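Local coordinates for protein putative glycosylhydrolase (PDB 3S5Q) that is a putative glycosyl hydrolase of the 3-keto-disaccharide hydrolase family, with a concanavalin A-like fold, and probably cleaves a glycosidic substrate not yet established, at residues 28-33 and 52-56; 118-122 and 164-170; 70-75 and 99-105. All coordinates share one frame; numbering follows the deposited sequence.

Contact 1: residues 28-33 and 52-56; sequences LSNADY and SIWTK
Asp32 and Trp54 pair through their backbones. Asp32 N donates to Trp54 O at 2.7 Å, and Trp54 N returns a bond to Asp32 O at 2.9 Å. These two bonds make an antiparallel hydrogen-bonded pair. The next pair, Ala31 with Thr55, is non-hydrogen-bonded. There Ala31 CA brings a CA-H...O contact to the same Trp54 O, which therefore meets two neighbouring residues.

Lys56 supplies the other polar links, both to the type I turn from Leu28 to Ala31. Its extended chain runs alongside the backbone of Asn30. NZ donates a hydrogen bond to Ser29 O at 3.0 Å, close to the line of the carbonyl bond (C=O...N angle 157°). Lys56 N gives Asn30 O a weak bond. A water reinforces that weak link by donating to Asn30 O and accepting from Lys56 N. The Asn30 side chain is bonded outside the contact, to the backbone of Asp25 and Leu23.

The apolar contacts gather round Ile53. Its CG1 stands anti to the backbone N (chi1 -178°), and this carries CG1 and CD1 toward segment 28-33. CG1 lies 3.7 Å from Tyr33 CB and 3.9 Å from Ala31 CB. Leu28 CD1 meets the tip of Ile53, CD1 to CD1 at 4.1 Å, the two side chains crossing at about a right angle. The same Leu28 methyl sits over one face of the Tyr33 ring, near its rim. Trp38 also touches Ile53 and Tyr33. On the other face of the sheet, Asp32 CB and Trp54 CB are 4.1 Å apart, and the indole meets Trp88 edge-to-face.

This is a short antiparallel edge pairing: strand 31-32 is an outermost strand of a five-stranded sheet in a concanavalin A-like fold.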
# COMPACT_ATOMS: atom_id res chain seq x y z
N LEU A 28 9.60 13.77 9.80
CA LEU A 28 8.30 13.85 9.10
C LEU A 28 7.88 15.28 8.70
O LEU A 28 6.68 15.57 8.50
CB LEU A 28 7.20 13.14 9.91
CG LEU A 28 7.48 11.69 10.36
CD1 LEU A 28 6.34 11.19 11.24
CD2 LEU A 28 7.73 10.73 9.18
N SER A 29 8.86 16.16 8.50
CA SER A 29 8.56 17.56 8.18
C SER A 29 7.93 17.72 6.79
O SER A 29 7.28 18.72 6.54
CB SER A 29 9.81 18.45 8.30
OG SER A 29 10.84 18.07 7.42
N ASN A 30 8.11 16.72 5.91
CA ASN A 30 7.54 16.75 4.58
C ASN A 30 6.28 15.86 4.50
O ASN A 30 5.89 15.41 3.41
CB ASN A 30 8.59 16.31 3.54
CG ASN A 30 8.97 14.82 3.68
OD1 ASN A 30 8.92 14.25 4.78
ND2 ASN A 30 9.35 14.20 2.56
N ALA A 31 5.68 15.59 5.66
CA ALA A 31 4.44 14.79 5.73
C ALA A 31 3.32 15.57 6.39
O ALA A 31 3.58 16.41 7.25
CB ALA A 31 4.68 13.47 6.50
N ASP A 32 2.09 15.26 5.97
CA ASP A 32 0.89 15.74 6.63
C ASP A 32 0.31 14.62 7.50
O ASP A 32 -0.15 13.58 7.00
CB ASP A 32 -0.14 16.16 5.58
CG ASP A 32 -1.40 16.69 6.21
OD1 ASP A 32 -2.24 15.89 6.69
OD2 ASP A 32 -1.57 17.92 6.22
N TYR A 33 0.31 14.85 8.80
CA TYR A 33 -0.19 13.85 9.74
C TYR A 33 -0.61 14.52 11.05
O TYR A 33 -0.32 15.70 11.28
CB TYR A 33 0.89 12.80 10.01
CG TYR A 33 2.11 13.37 10.67
CD1 TYR A 33 3.00 14.16 9.97
CD2 TYR A 33 2.39 13.11 12.01
CE1 TYR A 33 4.12 14.67 10.57
CE2 TYR A 33 3.51 13.63 12.61
CZ TYR A 33 4.36 14.41 11.89
OH TYR A 33 5.47 14.92 12.50
N SER A 52 -4.64 8.83 8.43
CA SER A 52 -3.55 8.52 7.50
C SER A 52 -2.41 9.53 7.58
O SER A 52 -2.55 10.62 8.18
CB SER A 52 -4.07 8.43 6.07
OG SER A 52 -4.56 9.68 5.65
N ILE A 53 -1.27 9.14 7.02
CA ILE A 53 -0.11 10.04 6.85
C ILE A 53 0.10 10.25 5.36
O ILE A 53 0.04 9.29 4.57
CB ILE A 53 1.19 9.54 7.58
CG1 ILE A 53 2.34 10.54 7.41
CG2 ILE A 53 1.68 8.21 7.11
CD1 ILE A 53 3.44 10.34 8.43
N TRP A 54 0.33 11.51 4.96
CA TRP A 54 0.37 11.89 3.56
C TRP A 54 1.64 12.65 3.19
O TRP A 54 2.19 13.40 4.00
CB TRP A 54 -0.78 12.82 3.21
CG TRP A 54 -2.12 12.28 3.47
CD1 TRP A 54 -2.91 12.55 4.53
CD2 TRP A 54 -2.86 11.38 2.63
NE1 TRP A 54 -4.12 11.88 4.41
CE2 TRP A 54 -4.12 11.18 3.24
CE3 TRP A 54 -2.59 10.76 1.38
CZ2 TRP A 54 -5.09 10.35 2.69
CZ3 TRP A 54 -3.57 9.94 0.83
CH2 TRP A 54 -4.80 9.73 1.49
N THR A 55 2.07 12.46 1.96
CA THR A 55 3.11 13.28 1.39
C THR A 55 2.52 14.69 1.21
O THR A 55 1.29 14.87 1.13
CB THR A 55 3.57 12.72 0.02
OG1 THR A 55 2.45 12.67 -0.90
CG2 THR A 55 4.22 11.32 0.18
N LYS A 56 3.41 15.67 1.19
CA LYS A 56 3.05 17.05 0.89
C LYS A 56 3.15 17.39 -0.59
O LYS A 56 2.68 18.45 -1.01
CB LYS A 56 3.96 17.99 1.68
CG LYS A 56 3.54 18.14 3.12
CD LYS A 56 4.50 19.01 3.88
CE LYS A 56 3.85 19.56 5.14
NZ LYS A 56 4.85 20.34 5.91
O HOH W 1 6.29 15.00 0.74

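Contact 2: residues 118-122 and 164-170; sequences YGHKG and WTSGTTN. With EDO (1,2-ethanediol), chain H; EDO (1,2-ethanediol), chain E; EDO (1,2-ethanediol), chain G.
His120 and Asn170 meet through similar first torsions. In both, CG stands anti to the carbonyl carbon (chi1 -61° in His120). The Asn170 amide thereby reaches the backbone of Gly119 and His120, and the His120 ring lies beside Trp164. The contact joins two long loops of the concanavalin A-like fold. The backbone at His120 and Lys121 fits a classic beta bulge.

The Asn170 amide bridges backbone and indole. ND2 donates to Gly119 O at 3.2 Å, a nearly straight bond with the acceptor in the amide plane. ND2 also bonds to Thr174 OG1, outside the two segments. OD1 accepts from Trp164 NE1 at 2.9 Å, close to the indole plane. Bonds at both ends thus fix which way round the amide lies. The OD1 bond also satisfies the indole N-H inside a buried contact.

Trp164 fits against His120 and Lys121. The His120 and Trp164 rings are oblique, with planes 55° apart. Trp164 CD1 comes to the edge of the imidazole, 3.6 Å from His120 CD2. Lys121 CB and CD pass the far end of the indole, with CB 4.0 Å from Trp164 CZ2. The Lys121 chain then runs on, extended, and its NZ bonds to Ser158 O. NZ also makes a weak bond to an ethanediol, probably from the crystallisation liquor.

Within segment 164-170, Ser166 OG accepts from the backbone N of Thr168 and of Thr169. This is an ST turn combined with an ST motif, and it shapes the bend that leads back to Asn170.

The imidazole is itself held. Tyr184 stacks on it, and His120 ND1 donates to Tyr118 O at 2.8 Å, with the oxygen only 2° out of the ring plane.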
# COMPACT_ATOMS: atom_id res chain seq x y z
N TYR A 118 -7.58 -2.51 -3.88
CA TYR A 118 -8.73 -2.82 -3.02
C TYR A 118 -10.07 -2.66 -3.77
O TYR A 118 -10.33 -1.61 -4.33
CB TYR A 118 -8.69 -1.92 -1.75
CG TYR A 118 -9.84 -2.16 -0.83
CD1 TYR A 118 -9.87 -3.28 -0.02
CD2 TYR A 118 -10.92 -1.27 -0.78
CE1 TYR A 118 -10.90 -3.53 0.81
CE2 TYR A 118 -12.01 -1.52 0.09
CZ TYR A 118 -11.98 -2.66 0.88
OH TYR A 118 -13.02 -2.95 1.76
N GLY A 119 -10.89 -3.71 -3.75
CA GLY A 119 -12.26 -3.67 -4.32
C GLY A 119 -12.32 -3.79 -5.84
O GLY A 119 -13.43 -3.87 -6.41
N HIS A 120 -11.14 -3.86 -6.49
CA HIS A 120 -11.02 -3.88 -7.94
C HIS A 120 -10.26 -5.08 -8.54
O HIS A 120 -10.68 -5.63 -9.57
CB HIS A 120 -10.37 -2.55 -8.46
CG HIS A 120 -11.20 -1.33 -8.12
ND1 HIS A 120 -11.31 -0.84 -6.82
CD2 HIS A 120 -11.97 -0.52 -8.89
CE1 HIS A 120 -12.13 0.21 -6.82
NE2 HIS A 120 -12.53 0.44 -8.07
N LYS A 121 -9.13 -5.44 -7.95
CA LYS A 121 -8.35 -6.59 -8.43
C LYS A 121 -7.50 -7.18 -7.32
O LYS A 121 -6.70 -6.46 -6.68
CB LYS A 121 -7.47 -6.21 -9.64
CG LYS A 121 -6.74 -7.48 -10.19
CD LYS A 121 -6.31 -7.37 -11.59
CE LYS A 121 -6.00 -8.74 -12.20
NZ LYS A 121 -5.25 -8.60 -13.54
N GLY A 122 -7.70 -8.48 -7.08
CA GLY A 122 -6.97 -9.21 -6.05
C GLY A 122 -5.64 -9.84 -6.49
O GLY A 122 -5.27 -9.81 -7.66
N TRP A 164 -11.06 -0.46 -16.36
CA TRP A 164 -12.11 -0.15 -15.41
C TRP A 164 -13.02 0.98 -15.91
O TRP A 164 -13.04 2.08 -15.35
CB TRP A 164 -11.52 0.15 -14.05
CG TRP A 164 -11.29 -1.13 -13.26
CD1 TRP A 164 -12.12 -1.67 -12.33
CD2 TRP A 164 -10.19 -2.07 -13.41
NE1 TRP A 164 -11.60 -2.87 -11.86
CE2 TRP A 164 -10.43 -3.14 -12.52
CE3 TRP A 164 -9.06 -2.11 -14.23
CZ2 TRP A 164 -9.53 -4.24 -12.40
CZ3 TRP A 164 -8.20 -3.19 -14.14
CH2 TRP A 164 -8.44 -4.24 -13.22
N THR A 165 -13.79 0.70 -16.96
CA THR A 165 -14.69 1.71 -17.52
C THR A 165 -15.98 1.91 -16.70
O THR A 165 -16.67 2.94 -16.84
CB THR A 165 -15.03 1.38 -18.97
OG1 THR A 165 -15.48 0.04 -19.07
CG2 THR A 165 -13.81 1.58 -19.83
N SER A 166 -16.29 0.94 -15.84
CA SER A 166 -17.41 1.06 -14.84
C SER A 166 -16.92 1.43 -13.44
O SER A 166 -15.91 0.87 -12.98
CB SER A 166 -18.20 -0.27 -14.75
OG SER A 166 -19.18 -0.26 -13.69
N GLY A 167 -17.64 2.35 -12.76
CA GLY A 167 -17.44 2.63 -11.33
C GLY A 167 -18.03 1.62 -10.35
O GLY A 167 -17.72 1.65 -9.13
N THR A 168 -18.86 0.72 -10.88
CA THR A 168 -19.60 -0.26 -10.06
C THR A 168 -19.30 -1.74 -10.29
O THR A 168 -19.61 -2.59 -9.43
CB THR A 168 -21.10 -0.07 -10.28
OG1 THR A 168 -21.42 -0.36 -11.65
CG2 THR A 168 -21.54 1.41 -9.91
N THR A 169 -18.76 -2.06 -11.47
CA THR A 169 -18.57 -3.44 -11.93
C THR A 169 -17.13 -3.61 -12.43
O THR A 169 -16.67 -2.84 -13.28
CB THR A 169 -19.61 -3.79 -13.06
OG1 THR A 169 -20.91 -3.45 -12.60
CG2 THR A 169 -19.54 -5.31 -13.47
N ASN A 170 -16.41 -4.58 -11.85
CA ASN A 170 -15.08 -4.97 -12.34
C ASN A 170 -15.19 -5.62 -13.72
O ASN A 170 -16.26 -6.14 -14.08
CB ASN A 170 -14.39 -5.88 -11.31
CG ASN A 170 -14.05 -5.16 -10.01
OD1 ASN A 170 -13.49 -4.07 -10.06
ND2 ASN A 170 -14.38 -5.75 -8.83
C1 EDO H . -17.04 -3.62 -17.81
O1 EDO H . -15.70 -3.41 -17.44
C2 EDO H . -17.86 -3.83 -16.55
O2 EDO H . -17.80 -5.20 -16.20
C1 EDO E . -0.18 -10.66 -12.39
O1 EDO E . 0.85 -11.02 -13.34
C2 EDO E . -1.61 -10.99 -12.83
O2 EDO E . -2.56 -10.09 -12.21
C1 EDO G . -19.62 -0.11 -18.77
O1 EDO G . -18.27 -0.44 -19.05
C2 EDO G . -20.51 -1.35 -18.74
O2 EDO G . -21.17 -1.58 -17.52

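Contact 3: residues 70-75 and 99-105; sequences TDVNTN and DDHHPEW
Asp99 and Asn73 join two turns of the concanavalin A-like fold. A type II turn, Asp71 to Thr74, passes from strand 62-70 of one sheet to strand 75-82 of the other. A type I turn spans Asp99 to His102.

Two hydrogen bonds cross the contact. Asn73 N donates to Asp99 OD2 at 3.0 Å, almost straight at 172°, using the anti lone pair of that oxygen. Asp99 N donates to Thr74 O at 3.1 Å. Asp99 thus grips the first turn with both its backbone and its carboxylate. The other oxygen, Asp99 OD1, takes a bond from a water at 2.8 Å and a weak one from His101 N.

Flat groups stack nearby. With chi1 at -151°, roughly anti to N, the Asn73 amide lies over one face of the His102 ring, their planes only 9° apart. Asn73 CB makes a CH-pi contact with the same ring. Pro103 CD covers the opposite face. Asn75 ND2 lies 3.5 Å from Trp105 CZ2, the two side chains crossing at about a right angle.

At the ring edge, Val72 CG2 approaches near the imidazole plane, 3.4 Å from His102 CD2.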
# COMPACT_ATOMS: atom_id res chain seq x y z
N THR A 70 2.83 -6.87 10.14
CA THR A 70 1.47 -6.94 10.66
C THR A 70 1.48 -7.53 12.06
O THR A 70 2.47 -8.10 12.51
CB THR A 70 0.51 -7.84 9.76
OG1 THR A 70 0.92 -9.21 9.86
CG2 THR A 70 0.53 -7.41 8.31
N ASP A 71 0.37 -7.35 12.76
CA ASP A 71 0.02 -8.19 13.93
C ASP A 71 -1.27 -8.92 13.56
O ASP A 71 -1.82 -8.73 12.46
CB ASP A 71 -0.19 -7.34 15.19
CG ASP A 71 -0.09 -8.16 16.50
OD1 ASP A 71 -0.08 -9.43 16.48
OD2 ASP A 71 -0.05 -7.51 17.56
N VAL A 72 -1.75 -9.76 14.46
CA VAL A 72 -3.01 -10.46 14.22
C VAL A 72 -4.12 -9.49 13.76
O VAL A 72 -4.48 -8.53 14.45
CB VAL A 72 -3.43 -11.29 15.47
CG1 VAL A 72 -3.72 -10.37 16.70
CG2 VAL A 72 -4.60 -12.19 15.14
N ASN A 73 -4.65 -9.76 12.57
CA ASN A 73 -5.75 -9.01 11.97
C ASN A 73 -5.47 -7.52 11.69
O ASN A 73 -6.39 -6.72 11.64
CB ASN A 73 -7.02 -9.16 12.83
CG ASN A 73 -8.30 -9.05 12.02
OD1 ASN A 73 -8.26 -8.88 10.80
ND2 ASN A 73 -9.45 -9.15 12.69
N THR A 74 -4.21 -7.14 11.49
CA THR A 74 -3.94 -5.79 10.96
C THR A 74 -4.74 -5.50 9.71
O THR A 74 -4.95 -6.38 8.87
CB THR A 74 -2.47 -5.61 10.57
OG1 THR A 74 -1.67 -5.72 11.74
CG2 THR A 74 -2.25 -4.24 9.88
N ASN A 75 -5.17 -4.26 9.60
CA ASN A 75 -5.91 -3.74 8.45
C ASN A 75 -5.43 -2.28 8.24
O ASN A 75 -5.55 -1.43 9.15
CB ASN A 75 -7.41 -3.80 8.79
CG ASN A 75 -8.31 -3.52 7.60
OD1 ASN A 75 -8.00 -2.71 6.75
ND2 ASN A 75 -9.44 -4.19 7.56
N ASP A 99 -3.52 -8.67 7.38
CA ASP A 99 -3.08 -9.97 7.83
C ASP A 99 -4.06 -10.99 7.31
O ASP A 99 -5.00 -11.35 8.04
CB ASP A 99 -3.01 -10.05 9.36
CG ASP A 99 -2.79 -11.51 9.88
OD1 ASP A 99 -2.12 -12.32 9.20
OD2 ASP A 99 -3.30 -11.85 10.97
N ASP A 100 -3.85 -11.43 6.06
CA ASP A 100 -4.68 -12.45 5.42
C ASP A 100 -4.75 -13.77 6.21
O ASP A 100 -5.67 -14.56 6.01
CB ASP A 100 -4.20 -12.74 3.98
CG ASP A 100 -4.44 -11.57 3.00
OD1 ASP A 100 -4.97 -10.50 3.40
OD2 ASP A 100 -4.15 -11.73 1.80
N HIS A 101 -3.80 -14.02 7.10
CA HIS A 101 -3.81 -15.28 7.88
C HIS A 101 -4.90 -15.37 8.95
O HIS A 101 -5.19 -16.47 9.44
CB HIS A 101 -2.44 -15.56 8.52
CG HIS A 101 -1.33 -15.70 7.50
ND1 HIS A 101 -0.90 -16.93 7.03
CD2 HIS A 101 -0.60 -14.77 6.84
CE1 HIS A 101 0.08 -16.74 6.16
NE2 HIS A 101 0.27 -15.44 6.02
N HIS A 102 -5.47 -14.24 9.34
CA HIS A 102 -6.56 -14.23 10.31
C HIS A 102 -7.79 -14.78 9.56
O HIS A 102 -8.04 -14.38 8.43
CB HIS A 102 -6.81 -12.83 10.89
CG HIS A 102 -7.72 -12.81 12.09
ND1 HIS A 102 -9.10 -12.81 11.98
CD2 HIS A 102 -7.45 -12.80 13.42
CE1 HIS A 102 -9.63 -12.79 13.20
NE2 HIS A 102 -8.65 -12.77 14.08
N PRO A 103 -8.52 -15.71 10.18
CA PRO A 103 -9.59 -16.45 9.50
C PRO A 103 -10.75 -15.56 9.08
O PRO A 103 -11.51 -15.92 8.20
CB PRO A 103 -10.06 -17.45 10.59
CG PRO A 103 -9.75 -16.77 11.84
CD PRO A 103 -8.41 -16.15 11.59
N GLU A 104 -10.87 -14.42 9.76
CA GLU A 104 -11.80 -13.38 9.45
C GLU A 104 -11.76 -13.03 7.97
O GLU A 104 -12.82 -12.83 7.36
CB GLU A 104 -11.43 -12.15 10.28
CG GLU A 104 -12.26 -10.89 10.09
CD GLU A 104 -12.48 -10.09 11.40
OE1 GLU A 104 -12.50 -10.70 12.52
OE2 GLU A 104 -12.65 -8.85 11.30
N TRP A 105 -10.54 -12.92 7.41
CA TRP A 105 -10.37 -12.54 5.99
C TRP A 105 -10.98 -13.51 4.97
O TRP A 105 -11.20 -13.13 3.84
CB TRP A 105 -8.89 -12.24 5.67
CG TRP A 105 -8.50 -10.91 6.18
CD1 TRP A 105 -7.75 -10.64 7.28
CD2 TRP A 105 -8.90 -9.64 5.64
NE1 TRP A 105 -7.65 -9.28 7.47
CE2 TRP A 105 -8.35 -8.64 6.47
CE3 TRP A 105 -9.69 -9.26 4.54
CZ2 TRP A 105 -8.53 -7.29 6.22
CZ3 TRP A 105 -9.87 -7.90 4.30
CH2 TRP A 105 -9.29 -6.94 5.14
O HOH W 2 0.15 -11.02 8.24

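Overall arrangement
From the N terminus, contact 1 comes first. It closes the loop from 28-33 to 52-56, which carries the strand pair 38-41 and 44-47, and adds edge strand 31-32 to the five-stranded sheet. Contact 3 follows. It joins the turn between strands 62-70 and 75-82 to the loop after strand 93-98. Contact 2 closes last, tying that same long loop, further along, to the loop after strand 154-160. The three are in series, neither nested nor crossed. Contacts 1 and 3 stand about 26 Å apart between centres. Contacts 2 and 3 come nearest, about 6 Å between closest atoms, without touching.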